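Long-range contacts in transposon Tn7 transposition protein TnsA (Escherichia coli, PDB 1T0F), which cuts the 5' DNA strands at the transposon ends during Tn7 transposition, acting as a metal-dependent endonuclease that forms the transposase together with TnsB: residues Ser91-Ile96 with Arg153-Gln158; Ser100-Pro105 with Leu149-Arg154; Tyr183-Glu188 with Glu234-Thr239. All coordinates share one frame; numbering follows the deposited sequence.

Contact 1 of 3, residues Ser91-Ile96 with Arg153-Gln158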
loop_
_atom_site.group_PDB
_atom_site.type_symbol
_atom_site.label_atom_id
_atom_site.label_comp_id
_atom_site.label_asym_id
_atom_site.label_seq_id
_atom_site.Cartn_x
_atom_site.Cartn_y
_atom_site.Cartn_z
ATOM N N SER A 91 9.635 -17.445 13.900
ATOM C CA SER A 91 9.381 -18.337 15.024
ATOM C C SER A 91 7.916 -18.267 15.449
ATOM O O SER A 91 7.339 -19.272 15.870
ATOM C CB SER A 91 10.306 -18.007 16.206
ATOM O OG SER A 91 10.137 -16.678 16.667
ATOM N N ASP A 92 7.309 -17.087 15.334
ATOM C CA ASP A 92 5.901 -16.941 15.694
ATOM C C ASP A 92 5.001 -17.571 14.633
ATOM O O ASP A 92 4.091 -18.317 14.968
ATOM C CB ASP A 92 5.504 -15.463 15.862
ATOM C CG ASP A 92 5.974 -14.867 17.182
ATOM O OD1 ASP A 92 5.928 -15.573 18.214
ATOM O OD2 ASP A 92 6.374 -13.684 17.191
ATOM N N THR A 93 5.242 -17.281 13.356
ATOM C CA THR A 93 4.383 -17.861 12.324
ATOM C C THR A 93 4.564 -19.384 12.260
ATOM O O THR A 93 3.632 -20.116 11.936
ATOM C CB THR A 93 4.627 -17.226 10.933
ATOM O OG1 THR A 93 5.976 -17.446 10.512
ATOM C CG2 THR A 93 4.360 -15.713 10.993
ATOM N N ARG A 94 5.762 -19.852 12.589
ATOM C CA ARG A 94 6.035 -21.288 12.598
ATOM C C ARG A 94 5.117 -21.966 13.614
ATOM O O ARG A 94 4.464 -22.968 13.313
ATOM C CB ARG A 94 7.501 -21.537 12.970
ATOM C CG ARG A 94 7.836 -22.983 13.299
ATOM C CD ARG A 94 7.860 -23.851 12.054
ATOM N NE ARG A 94 7.957 -25.274 12.385
ATOM C CZ ARG A 94 7.946 -26.256 11.489
ATOM N NH1 ARG A 94 7.845 -25.979 10.195
ATOM N NH2 ARG A 94 8.024 -27.518 11.891
ATOM N N GLN A 95 5.058 -21.406 14.818
ATOM C CA GLN A 95 4.227 -21.959 15.884
ATOM C C GLN A 95 2.739 -21.823 15.585
ATOM O O GLN A 95 1.957 -22.711 15.910
ATOM C CB GLN A 95 4.546 -21.270 17.216
ATOM C CG GLN A 95 3.852 -21.890 18.427
ATOM C CD GLN A 95 4.233 -23.352 18.636
ATOM O OE1 GLN A 95 5.415 -23.688 18.744
ATOM N NE2 GLN A 95 3.233 -24.228 18.695
ATOM N N ILE A 96 2.344 -20.708 14.973
ATOM C CA ILE A 96 0.936 -20.491 14.638
ATOM C C ILE A 96 0.449 -21.540 13.635
ATOM O O ILE A 96 -0.650 -22.084 13.772
ATOM C CB ILE A 96 0.719 -19.070 14.044
ATOM C CG1 ILE A 96 0.989 -18.018 15.124
ATOM C CG2 ILE A 96 -0.718 -18.923 13.525
ATOM C CD1 ILE A 96 1.040 -16.588 14.599
ATOM N N ARG A 153 -3.731 -13.444 10.225
ATOM C CA ARG A 153 -4.751 -12.941 11.137
ATOM C C ARG A 153 -4.390 -13.300 12.571
ATOM O O ARG A 153 -4.408 -12.444 13.459
ATOM C CB ARG A 153 -6.120 -13.528 10.792
ATOM C CG ARG A 153 -7.257 -12.970 11.646
ATOM C CD ARG A 153 -8.542 -13.772 11.435
ATOM N NE ARG A 153 -8.489 -15.087 12.076
ATOM C CZ ARG A 153 -8.629 -15.292 13.383
ATOM N NH1 ARG A 153 -8.836 -14.271 14.209
ATOM N NH2 ARG A 153 -8.554 -16.522 13.872
ATOM N N ARG A 154 -4.056 -14.568 12.797
ATOM C CA ARG A 154 -3.690 -15.031 14.131
ATOM C C ARG A 154 -2.460 -14.317 14.670
ATOM O O ARG A 154 -2.384 -14.015 15.862
ATOM C CB ARG A 154 -3.443 -16.545 14.117
ATOM C CG ARG A 154 -4.698 -17.347 13.845
ATOM C CD ARG A 154 -4.439 -18.845 13.964
ATOM N NE ARG A 154 -5.659 -19.613 13.732
ATOM C CZ ARG A 154 -6.075 -20.605 14.512
ATOM N NH1 ARG A 154 -5.368 -20.954 15.579
ATOM N NH2 ARG A 154 -7.205 -21.242 14.234
ATOM N N TYR A 155 -1.503 -14.048 13.791
ATOM C CA TYR A 155 -0.273 -13.364 14.176
ATOM C C TYR A 155 -0.589 -12.015 14.815
ATOM O O TYR A 155 -0.174 -11.726 15.940
ATOM C CB TYR A 155 0.608 -13.127 12.947
ATOM C CG TYR A 155 1.939 -12.470 13.260
ATOM C CD1 TYR A 155 3.038 -13.236 13.656
ATOM C CD2 TYR A 155 2.100 -11.085 13.167
ATOM C CE1 TYR A 155 4.262 -12.643 13.947
ATOM C CE2 TYR A 155 3.324 -10.480 13.462
ATOM C CZ TYR A 155 4.400 -11.274 13.849
ATOM O OH TYR A 155 5.622 -10.709 14.121
ATOM N N TRP A 156 -1.316 -11.178 14.087
ATOM C CA TRP A 156 -1.657 -9.864 14.622
ATOM C C TRP A 156 -2.624 -9.934 15.803
ATOM O O TRP A 156 -2.572 -9.088 16.703
ATOM C CB TRP A 156 -2.197 -8.984 13.499
ATOM C CG TRP A 156 -1.130 -8.667 12.512
ATOM C CD1 TRP A 156 -1.032 -9.122 11.234
ATOM C CD2 TRP A 156 0.033 -7.863 12.745
ATOM N NE1 TRP A 156 0.121 -8.652 10.649
ATOM C CE2 TRP A 156 0.793 -7.878 11.556
ATOM C CE3 TRP A 156 0.507 -7.135 13.845
ATOM C CZ2 TRP A 156 2.002 -7.194 11.433
ATOM C CZ3 TRP A 156 1.710 -6.455 13.721
ATOM C CH2 TRP A 156 2.444 -6.489 12.523
ATOM N N GLN A 157 -3.502 -10.932 15.822
ATOM C CA GLN A 157 -4.416 -11.060 16.952
ATOM C C GLN A 157 -3.581 -11.297 18.205
ATOM O O GLN A 157 -3.868 -10.758 19.278
ATOM C CB GLN A 157 -5.381 -12.226 16.751
ATOM C CG GLN A 157 -6.137 -12.585 18.019
ATOM C CD GLN A 157 -7.091 -13.737 17.828
ATOM O OE1 GLN A 157 -8.149 -13.588 17.217
ATOM N NE2 GLN A 157 -6.721 -14.901 18.345
ATOM N N GLN A 158 -2.538 -12.105 18.050
ATOM C CA GLN A 158 -1.617 -12.430 19.137
ATOM C C GLN A 158 -0.941 -11.148 19.642
ATOM O O GLN A 158 -0.747 -10.972 20.843
ATOM C CB GLN A 158 -0.563 -13.405 18.611
ATOM C CG GLN A 158 0.202 -14.183 19.658
ATOM C CD GLN A 158 1.111 -15.224 19.023
ATOM O OE1 GLN A 158 2.230 -14.919 18.605
ATOM N NE2 GLN A 158 0.619 -16.456 18.924
#
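Asp92, Thr93 and Ile96 of helix 90-100 pack on Arg154, Tyr155 and Gln158 of helix 143-159, in the PD-(D/E)XK-type endonuclease region of TnsA. The second helix is the link of a beta-alpha-beta crossover between the parallel strands 129-134 and 163-166. The short segments cross at 116°, with axes 10.0 Å apart. Ile96 touches the other helix with both its branches. Its CD1 comes in at the ring edge of Tyr155 and meets Tyr155 CA at 3.5 Å. Its other branch, CG2, lies 3.7 Å from Arg154 CB and equally near the CD of that arginine; the two side chains run antiparallel alongside each other. The Tyr155 ring is swung anti to the backbone N (chi1 -178°), which carries it alongside helix 90-100. There Asp92 CB sits at the ring edge, 3.6 Å from Tyr155 CE1. Thr93 CG2 approaches Tyr155 CD1 at 3.9 Å, obliquely. The Asp92 carboxylate reaches past the ring: its OD2 forms a salt bridge with Lys159, and Lys159 also makes a cation-pi contact with Tyr155. The phenol OH bonds to the backbone N of Leu89. Gln158 flanks the exposed side and adds a further contact, its NE2 4.1 Å from Ile96 CG1. The helices are therefore joined by carbon packing, while the polar groups around it are held mainly by residues next to the two segments.

Contact 2 of 3, residues Ser100-Pro105 with Leu149-Arg154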
loop_
_atom_site.group_PDB
_atom_site.type_symbol
_atom_site.label_atom_id
_atom_site.label_comp_id
_atom_site.label_asym_id
_atom_site.label_seq_id
_atom_site.Cartn_x
_atom_site.Cartn_y
_atom_site.Cartn_z
ATOM N N SER A 100 -2.524 -24.118 14.321
ATOM C CA SER A 100 -3.731 -23.979 13.511
ATOM C C SER A 100 -3.945 -25.103 12.505
ATOM O O SER A 100 -4.996 -25.171 11.864
ATOM C CB SER A 100 -3.706 -22.643 12.767
ATOM O OG SER A 100 -2.628 -22.608 11.849
ATOM N N GLY A 101 -2.954 -25.977 12.357
ATOM C CA GLY A 101 -3.089 -27.073 11.413
ATOM C C GLY A 101 -2.986 -26.601 9.975
ATOM O O GLY A 101 -3.721 -27.062 9.102
ATOM N N ILE A 102 -2.064 -25.675 9.735
ATOM C CA ILE A 102 -1.834 -25.118 8.411
ATOM C C ILE A 102 -0.370 -25.319 8.044
ATOM O O ILE A 102 0.504 -25.106 8.871
ATOM C CB ILE A 102 -2.125 -23.592 8.382
ATOM C CG1 ILE A 102 -3.614 -23.337 8.625
ATOM C CG2 ILE A 102 -1.677 -22.995 7.057
ATOM C CD1 ILE A 102 -3.990 -21.864 8.637
ATOM N N LYS A 103 -0.102 -25.725 6.811
ATOM C CA LYS A 103 1.275 -25.909 6.370
ATOM C C LYS A 103 1.891 -24.518 6.218
ATOM O O LYS A 103 1.389 -23.694 5.455
ATOM C CB LYS A 103 1.314 -26.630 5.018
ATOM C CG LYS A 103 2.706 -26.743 4.400
ATOM C CD LYS A 103 3.415 -28.044 4.786
ATOM C CE LYS A 103 3.603 -28.183 6.284
ATOM N NZ LYS A 103 4.300 -29.460 6.632
ATOM N N HIS A 104 2.969 -24.249 6.944
ATOM C CA HIS A 104 3.610 -22.943 6.848
ATOM C C HIS A 104 4.134 -22.698 5.429
ATOM O O HIS A 104 4.611 -23.627 4.769
ATOM C CB HIS A 104 4.775 -22.853 7.836
ATOM C CG HIS A 104 5.413 -21.499 7.888
ATOM N ND1 HIS A 104 5.168 -20.601 8.904
ATOM C CD2 HIS A 104 6.267 -20.882 7.040
ATOM C CE1 HIS A 104 5.845 -19.489 8.678
ATOM N NE2 HIS A 104 6.519 -19.633 7.553
ATOM N N PRO A 105 4.030 -21.448 4.933
ATOM C CA PRO A 105 4.503 -21.091 3.593
ATOM C C PRO A 105 5.924 -21.599 3.363
ATOM O O PRO A 105 6.823 -21.368 4.178
ATOM C CB PRO A 105 4.423 -19.569 3.602
ATOM C CG PRO A 105 3.160 -19.340 4.390
ATOM C CD PRO A 105 3.310 -20.313 5.551
ATOM N N LEU A 149 -3.862 -16.207 4.949
ATOM C CA LEU A 149 -4.489 -15.052 5.580
ATOM C C LEU A 149 -4.830 -15.401 7.026
ATOM O O LEU A 149 -4.730 -14.554 7.907
ATOM C CB LEU A 149 -5.751 -14.643 4.817
ATOM C CG LEU A 149 -5.534 -13.959 3.468
ATOM C CD1 LEU A 149 -6.876 -13.822 2.737
ATOM C CD2 LEU A 149 -4.894 -12.578 3.685
ATOM N N GLU A 150 -5.229 -16.650 7.281
ATOM C CA GLU A 150 -5.555 -17.052 8.652
ATOM C C GLU A 150 -4.294 -17.009 9.524
ATOM O O GLU A 150 -4.342 -16.602 10.689
ATOM C CB GLU A 150 -6.175 -18.457 8.670
ATOM C CG GLU A 150 -6.503 -19.016 10.049
ATOM C CD GLU A 150 -7.458 -18.152 10.859
ATOM O OE1 GLU A 150 -8.120 -17.254 10.282
ATOM O OE2 GLU A 150 -7.559 -18.388 12.083
ATOM N N LEU A 151 -3.164 -17.437 8.970
ATOM C CA LEU A 151 -1.910 -17.399 9.733
ATOM C C LEU A 151 -1.613 -15.953 10.125
ATOM O O LEU A 151 -1.276 -15.650 11.276
ATOM C CB LEU A 151 -0.745 -17.917 8.889
ATOM C CG LEU A 151 -0.710 -19.410 8.557
ATOM C CD1 LEU A 151 0.518 -19.699 7.695
ATOM C CD2 LEU A 151 -0.674 -20.231 9.851
ATOM N N GLU A 152 -1.729 -15.070 9.140
ATOM C CA GLU A 152 -1.476 -13.646 9.333
ATOM C C GLU A 152 -2.463 -13.055 10.341
ATOM O O GLU A 152 -2.083 -12.259 11.205
ATOM C CB GLU A 152 -1.598 -12.924 7.986
ATOM C CG GLU A 152 -1.173 -11.466 8.021
ATOM C CD GLU A 152 -1.261 -10.794 6.660
ATOM O OE1 GLU A 152 -1.656 -11.462 5.674
ATOM O OE2 GLU A 152 -0.932 -9.593 6.581
ATOM N N ARG A 153 -3.731 -13.444 10.225
ATOM C CA ARG A 153 -4.751 -12.941 11.137
ATOM C C ARG A 153 -4.390 -13.300 12.571
ATOM O O ARG A 153 -4.408 -12.444 13.459
ATOM C CB ARG A 153 -6.120 -13.528 10.792
ATOM C CG ARG A 153 -7.257 -12.970 11.646
ATOM C CD ARG A 153 -8.542 -13.772 11.435
ATOM N NE ARG A 153 -8.489 -15.087 12.076
ATOM C CZ ARG A 153 -8.629 -15.292 13.383
ATOM N NH1 ARG A 153 -8.836 -14.271 14.209
ATOM N NH2 ARG A 153 -8.554 -16.522 13.872
ATOM N N ARG A 154 -4.056 -14.568 12.797
ATOM C CA ARG A 154 -3.690 -15.031 14.131
ATOM C C ARG A 154 -2.460 -14.317 14.670
ATOM O O ARG A 154 -2.384 -14.015 15.862
ATOM C CB ARG A 154 -3.443 -16.545 14.117
ATOM C CG ARG A 154 -4.698 -17.347 13.845
ATOM C CD ARG A 154 -4.439 -18.845 13.964
ATOM N NE ARG A 154 -5.659 -19.613 13.732
ATOM C CZ ARG A 154 -6.075 -20.605 14.512
ATOM N NH1 ARG A 154 -5.368 -20.954 15.579
ATOM N NH2 ARG A 154 -7.205 -21.242 14.234
#
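Leu151 fills the middle of this contact, reaching from helix 143-159 into the turn that follows helix 90-100. Its CD1 meets the ring carbon CD of Pro105 at 3.6 Å. Its CD2 lies 3.9 Å from Ile102 CD1, and the same methyl touches Ser100 OG at 3.7 Å. Ile102 lies alongside Leu151, pointing the other way, and its CD1 also rests 4.0 Å from Glu150 CB, crossing that side chain at about a right angle. At the other end, Ser100 CB sits over one face of the Arg154 guanidinium, centred on it and 3.6 Å from CZ of that arginine. A salt-bridge network holds the guanidinium in position. Glu150 OE2 accepts Arg154 NE at 2.8 Å on its anti side and Arg153 NH2 on its syn side. Arg153 grips the carboxylate side-on, and its NE reaches Glu150 OE1 in a nearly straight bond (174°). The Glu150 chain bends at chi2 (58°), which folds the carboxylate back toward both arginines. With an alanine here the carboxylate is gone, which would probably leave Arg153 without this partner and Arg154 NE without its acceptor, the guanidinium over Ser100 less firmly fixed. Ser100 OG is itself fixed by backbone oxygens of Ile96 and Ala97. Gly101 then ends the helix with positive phi in a Schellman motif. The chain of another protein reaches this surface, bonding to Ser100 O, Gly101 and Glu150 OE1 and pairing an acidic side chain with Arg154. Pro105 lies in the malonate pocket with Arg144 and Lys148. The buried turn thus joins the end of helix 90-100 to the face of helix 143-159, just before strand 106-107.

Contact 3 of 3, residues Tyr183-Glu188 with Glu234-Thr239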
loop_
_atom_site.group_PDB
_atom_site.type_symbol
_atom_site.label_atom_id
_atom_site.label_comp_id
_atom_site.label_asym_id
_atom_site.label_seq_id
_atom_site.Cartn_x
_atom_site.Cartn_y
_atom_site.Cartn_z
ATOM N N TYR A 183 -1.420 6.958 -13.680
ATOM C CA TYR A 183 -0.564 5.820 -13.971
ATOM C C TYR A 183 -1.010 4.985 -15.172
ATOM O O TYR A 183 -0.614 3.829 -15.304
ATOM C CB TYR A 183 -0.480 4.931 -12.725
ATOM C CG TYR A 183 0.032 5.643 -11.488
ATOM C CD1 TYR A 183 1.397 5.700 -11.202
ATOM C CD2 TYR A 183 -0.850 6.272 -10.608
ATOM C CE1 TYR A 183 1.872 6.367 -10.070
ATOM C CE2 TYR A 183 -0.387 6.941 -9.476
ATOM C CZ TYR A 183 0.972 6.985 -9.213
ATOM O OH TYR A 183 1.432 7.643 -8.091
ATOM N N SER A 184 -1.826 5.570 -16.044
ATOM C CA SER A 184 -2.304 4.865 -17.231
ATOM C C SER A 184 -1.116 4.284 -17.987
ATOM O O SER A 184 -1.173 3.164 -18.494
ATOM C CB SER A 184 -3.047 5.828 -18.154
ATOM O OG SER A 184 -2.166 6.837 -18.618
ATOM N N VAL A 185 -0.042 5.062 -18.063
ATOM C CA VAL A 185 1.167 4.635 -18.753
ATOM C C VAL A 185 2.344 4.539 -17.785
ATOM O O VAL A 185 2.255 4.970 -16.634
ATOM C CB VAL A 185 1.539 5.622 -19.880
ATOM C CG1 VAL A 185 0.389 5.737 -20.873
ATOM C CG2 VAL A 185 1.874 6.984 -19.289
ATOM N N LYS A 186 3.445 3.971 -18.265
ATOM C CA LYS A 186 4.657 3.813 -17.469
ATOM C C LYS A 186 5.089 5.147 -16.853
ATOM O O LYS A 186 5.294 6.132 -17.562
ATOM C CB LYS A 186 5.783 3.245 -18.346
ATOM C CG LYS A 186 6.214 4.142 -19.518
ATOM C CD LYS A 186 5.074 4.481 -20.496
ATOM C CE LYS A 186 4.512 3.252 -21.219
ATOM N NZ LYS A 186 3.736 2.331 -20.333
ATOM N N THR A 187 5.225 5.168 -15.529
ATOM C CA THR A 187 5.621 6.377 -14.807
ATOM C C THR A 187 6.927 6.964 -15.338
ATOM O O THR A 187 7.940 6.265 -15.433
ATOM C CB THR A 187 5.777 6.087 -13.295
ATOM O OG1 THR A 187 4.507 5.710 -12.752
ATOM C CG2 THR A 187 6.290 7.319 -12.557
ATOM N N GLU A 188 6.899 8.252 -15.676
ATOM C CA GLU A 188 8.084 8.921 -16.204
ATOM C C GLU A 188 9.201 9.061 -15.171
ATOM O O GLU A 188 8.955 9.379 -14.006
ATOM C CB GLU A 188 7.732 10.311 -16.742
ATOM C CG GLU A 188 8.925 11.023 -17.370
ATOM C CD GLU A 188 8.612 12.436 -17.823
ATOM O OE1 GLU A 188 8.320 13.289 -16.959
ATOM O OE2 GLU A 188 8.661 12.695 -19.045
ATOM N N GLU A 234 4.659 18.113 -16.265
ATOM C CA GLU A 234 5.659 18.130 -15.205
ATOM C C GLU A 234 4.991 17.826 -13.867
ATOM O O GLU A 234 5.493 17.031 -13.076
ATOM C CB GLU A 234 6.351 19.492 -15.139
ATOM C CG GLU A 234 7.012 19.908 -16.439
ATOM C CD GLU A 234 7.812 21.188 -16.298
ATOM O OE1 GLU A 234 7.314 22.130 -15.642
ATOM O OE2 GLU A 234 8.932 21.256 -16.852
ATOM N N ILE A 235 3.850 18.465 -13.622
ATOM C CA ILE A 235 3.103 18.256 -12.388
ATOM C C ILE A 235 2.657 16.797 -12.305
ATOM O O ILE A 235 2.712 16.178 -11.245
ATOM C CB ILE A 235 1.854 19.181 -12.334
ATOM C CG1 ILE A 235 2.292 20.635 -12.147
ATOM C CG2 ILE A 235 0.926 18.766 -11.203
ATOM C CD1 ILE A 235 2.992 20.905 -10.837
ATOM N N ARG A 236 2.221 16.255 -13.432
ATOM C CA ARG A 236 1.765 14.879 -13.484
ATOM C C ARG A 236 2.881 13.912 -13.087
ATOM O O ARG A 236 2.665 13.006 -12.280
ATOM C CB ARG A 236 1.262 14.557 -14.896
ATOM C CG ARG A 236 0.616 13.190 -15.047
ATOM C CD ARG A 236 0.062 13.019 -16.465
ATOM N NE ARG A 236 -0.531 11.702 -16.681
ATOM C CZ ARG A 236 0.146 10.558 -16.617
ATOM N NH1 ARG A 236 1.443 10.568 -16.343
ATOM N NH2 ARG A 236 -0.473 9.404 -16.830
ATOM N N ALA A 237 4.073 14.114 -13.648
ATOM C CA ALA A 237 5.212 13.246 -13.355
ATOM C C ALA A 237 5.652 13.351 -11.897
ATOM O O ALA A 237 5.938 12.337 -11.249
ATOM C CB ALA A 237 6.381 13.581 -14.288
ATOM N N LEU A 238 5.704 14.574 -11.374
ATOM C CA LEU A 238 6.115 14.775 -9.988
ATOM C C LEU A 238 5.075 14.203 -9.023
ATOM O O LEU A 238 5.419 13.699 -7.951
ATOM C CB LEU A 238 6.334 16.268 -9.715
ATOM C CG LEU A 238 7.564 16.868 -10.411
ATOM C CD1 LEU A 238 7.494 18.400 -10.405
ATOM C CD2 LEU A 238 8.826 16.367 -9.706
ATOM N N THR A 239 3.805 14.271 -9.410
ATOM C CA THR A 239 2.736 13.752 -8.566
ATOM C C THR A 239 2.755 12.219 -8.544
ATOM O O THR A 239 2.613 11.608 -7.488
ATOM C CB THR A 239 1.342 14.223 -9.051
ATOM O OG1 THR A 239 1.280 15.656 -9.023
ATOM C CG2 THR A 239 0.255 13.681 -8.133
#
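At the edge of the Arg236 guanidinium, near its plane, lies Ser184 OG, 3.6 Å from Arg236 NH2. Val185 CG2 and the Tyr183 backbone N approach the group obliquely, the nitrogen at 4.1 Å from Arg236 NH2. Trp181 adds a cation-pi contact from helix 173-183. The setting is the C-terminal region of TnsA, whose family belongs to the helix-turn-helix clan. Here the loop after helix 173-183 runs beside helix 230-240. Arg236 bridges the gap with a chain stretched from CG to NE, starting anti to the backbone N (chi1 -174°). Only the far end of the residue therefore reaches the loop. The Tyr183 ring points its OH toward the end of the same helix, where it bonds to the backbone O of Ala240. Farther along, Glu188 comes close to the helix surface: its CA is 5.9 Å from Ala237 CA. Glu188 OE1 rests on the methyl of Ala237, 3.3 Å from CB, a carboxylate oxygen against carbon rather than a polar pair. Asn241 ties the two backbones together, since its ND2 bonds both Glu188 O and Ala237 O. Leu194 of helix 192-195 packs on Glu188 and Ala237 alike. Arg236 thus lies against residues 183-188 without bonding to them, and the bonds named run through Ala240 and Asn241, with little apolar filling between the segments. Within the helix, Ile235 O is gripped twice: Thr239 OG1 donates to it at 2.7 Å and Thr239 N from the opposite face of the carbonyl plane.

Contacts 1 and 2 lie side by side, with centres about 7 Å apart, and use successive turns of helix 143-159. They share Arg153 and Arg154. Contact 1 sets one helix across another and is only partly buried. Contact 2 is buried; the other protein chain reaches more of it, and contact 1 only at Arg153 and Arg154. Carbon packing dominates both, but contact 2 also has charged pairs along its own helix. Contact 3 lies across the molecule in the C-terminal region, its centre about 39 Å from either of the others. More of its touching residues are exposed. Its loop and helix touch loosely, an arginine end and a carboxylate against a methyl, with the bonds lying outside the two segments.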